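Local coordinates for CBS domain protein/ACT domain protein (Thermotoga maritima, PDB 1VR9) that is of unknown function but carries a CBS domain pair joined to an ACT domain, and may be linked to magnesium ion binding or transport, at residues G54-V59 against Y105-D110. Sequence-based numbering, arbitrary orientation.
Sequences GHFRGV and YLPVVD
Phe56, Pro107 and Val109 form an apolar side-chain contact between the two CBS motifs of one chain, a worked example of how two strands facing each other across the interface of a CBS pair can touch through side chains. The strand segments 56-59 and 105-109 run nearly antiparallel (173°), yet their axes stay 8.8 Å apart and no hydrogen bond crosses between them. Pro107 CB sits over one face of the Phe56 ring in a CH-pi contact, 4.0 Å from its centroid, while Pro107 CG comes to 3.4 Å from Phe56 CE1. With CG anti to the backbone N (chi1 169°), Phe56 carries its ring along its own strand toward Pro107, and Gly58 N lies above the opposite face, toward its rim. At the root of the same side chain, Val109 CG1 meets Phe56 CB at 3.6 Å. Replacing Phe56 by an alanine would probably leave Pro107 CB and CG without the ring they rest on and open a gap between the strands. Val59 CG1 adds a looser touch, 4.3 Å from Pro107 CG. Around this contact, Pro107 also packs on Ile48 of strand 46-50, Leu115 of strand 115-120 and Phe83, while Leu106 turns to helix 91-100 and the backbone of Phe56 is hydrogen-bonded to Met113.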
loop_
_atom_site.group_PDB
_atom_site.type_symbol
_atom_site.label_atom_id
_atom_site.label_comp_id
_atom_site.label_asym_id
_atom_site.label_seq_id
_atom_site.Cartn_x
_atom_site.Cartn_y
_atom_site.Cartn_z
ATOM N N GLY A 54 -13.656 -1.159 4.447
ATOM C CA GLY A 54 -12.348 -0.685 4.898
ATOM C C GLY A 54 -11.288 -1.766 4.967
ATOM O O GLY A 54 -10.164 -1.494 5.432
ATOM N N HIS A 55 -11.615 -2.966 4.482
ATOM C CA HIS A 55 -10.669 -4.084 4.460
ATOM C C HIS A 55 -9.659 -3.901 3.351
ATOM O O HIS A 55 -9.956 -3.349 2.302
ATOM C CB HIS A 55 -11.334 -5.440 4.230
ATOM C CG HIS A 55 -12.255 -5.872 5.328
ATOM N ND1 HIS A 55 -13.581 -6.180 5.118
ATOM C CD2 HIS A 55 -12.025 -6.079 6.643
ATOM C CE1 HIS A 55 -14.132 -6.544 6.262
ATOM N NE2 HIS A 55 -13.207 -6.483 7.205
ATOM N N PHE A 56 -8.465 -4.413 3.581
ATOM C CA PHE A 56 -7.424 -4.387 2.558
ATOM C C PHE A 56 -7.688 -5.381 1.429
ATOM O O PHE A 56 -7.987 -6.557 1.693
ATOM C CB PHE A 56 -6.076 -4.678 3.198
ATOM C CG PHE A 56 -4.998 -4.939 2.204
ATOM C CD1 PHE A 56 -4.512 -3.921 1.385
ATOM C CD2 PHE A 56 -4.454 -6.213 2.088
ATOM C CE1 PHE A 56 -3.525 -4.173 0.472
ATOM C CE2 PHE A 56 -3.454 -6.456 1.181
ATOM C CZ PHE A 56 -2.997 -5.461 0.380
ATOM N N ARG A 57 -7.587 -4.911 0.182
ATOM C CA ARG A 57 -7.821 -5.736 -1.015
ATOM C C ARG A 57 -6.579 -6.072 -1.815
ATOM O O ARG A 57 -6.457 -7.195 -2.336
ATOM C CB ARG A 57 -8.835 -5.063 -1.954
ATOM C CG ARG A 57 -10.303 -5.141 -1.512
ATOM C CD ARG A 57 -11.031 -6.415 -1.936
ATOM N NE ARG A 57 -10.567 -6.945 -3.218
ATOM C CZ ARG A 57 -10.265 -8.223 -3.454
ATOM N NH1 ARG A 57 -10.401 -9.146 -2.502
ATOM N NH2 ARG A 57 -9.843 -8.592 -4.663
ATOM N N GLY A 58 -5.661 -5.114 -1.913
ATOM C CA GLY A 58 -4.419 -5.297 -2.675
ATOM C C GLY A 58 -3.930 -3.933 -3.104
ATOM O O GLY A 58 -4.262 -2.901 -2.501
ATOM N N VAL A 59 -3.121 -3.924 -4.145
ATOM C CA VAL A 59 -2.551 -2.697 -4.641
ATOM C C VAL A 59 -2.789 -2.651 -6.148
ATOM O O VAL A 59 -2.930 -3.699 -6.784
ATOM C CB VAL A 59 -1.032 -2.609 -4.309
ATOM C CG1 VAL A 59 -0.771 -2.875 -2.827
ATOM C CG2 VAL A 59 -0.258 -3.565 -5.133
ATOM N N TYR A 105 4.937 1.644 -0.700
ATOM C CA TYR A 105 4.085 1.611 0.467
ATOM C C TYR A 105 3.603 0.202 0.777
ATOM O O TYR A 105 3.048 -0.491 -0.096
ATOM C CB TYR A 105 2.877 2.533 0.291
ATOM C CG TYR A 105 3.235 3.959 0.028
ATOM C CD1 TYR A 105 3.409 4.844 1.075
ATOM C CD2 TYR A 105 3.356 4.446 -1.272
ATOM C CE1 TYR A 105 3.720 6.183 0.847
ATOM C CE2 TYR A 105 3.674 5.775 -1.508
ATOM C CZ TYR A 105 3.844 6.638 -0.453
ATOM O OH TYR A 105 4.160 7.968 -0.705
ATOM N N LEU A 106 3.862 -0.227 2.007
ATOM C CA LEU A 106 3.464 -1.535 2.515
ATOM C C LEU A 106 2.167 -1.387 3.352
ATOM O O LEU A 106 2.129 -0.654 4.362
ATOM C CB LEU A 106 4.593 -2.146 3.351
ATOM C CG LEU A 106 4.283 -3.402 4.154
ATOM C CD1 LEU A 106 3.907 -4.562 3.265
ATOM C CD2 LEU A 106 5.467 -3.782 5.012
ATOM N N PRO A 107 1.076 -2.024 2.902
ATOM C CA PRO A 107 -0.159 -1.971 3.671
ATOM C C PRO A 107 -0.029 -2.543 5.084
ATOM O O PRO A 107 0.670 -3.539 5.284
ATOM C CB PRO A 107 -1.134 -2.811 2.818
ATOM C CG PRO A 107 -0.623 -2.719 1.479
ATOM C CD PRO A 107 0.874 -2.745 1.635
ATOM N N VAL A 108 -0.666 -1.872 6.041
ATOM C CA VAL A 108 -0.746 -2.302 7.441
ATOM C C VAL A 108 -2.194 -2.570 7.806
ATOM O O VAL A 108 -3.073 -1.751 7.541
ATOM C CB VAL A 108 -0.145 -1.233 8.399
ATOM C CG1 VAL A 108 -0.283 -1.652 9.850
ATOM C CG2 VAL A 108 1.321 -0.972 8.021
ATOM N N VAL A 109 -2.437 -3.712 8.423
ATOM C CA VAL A 109 -3.806 -4.131 8.722
ATOM C C VAL A 109 -3.954 -4.547 10.189
ATOM O O VAL A 109 -2.962 -4.812 10.880
ATOM C CB VAL A 109 -4.280 -5.287 7.789
ATOM C CG1 VAL A 109 -4.227 -4.878 6.319
ATOM C CG2 VAL A 109 -3.461 -6.526 8.023
ATOM N N ASP A 110 -5.201 -4.591 10.656
ATOM C CA ASP A 110 -5.513 -5.126 11.987
ATOM C C ASP A 110 -5.884 -6.598 11.850
ATOM O O ASP A 110 -5.756 -7.178 10.778
ATOM C CB ASP A 110 -6.604 -4.290 12.697
ATOM C CG ASP A 110 -7.988 -4.440 12.079
ATOM O OD1 ASP A 110 -8.208 -5.347 11.252
ATOM O OD2 ASP A 110 -8.890 -3.651 12.457
#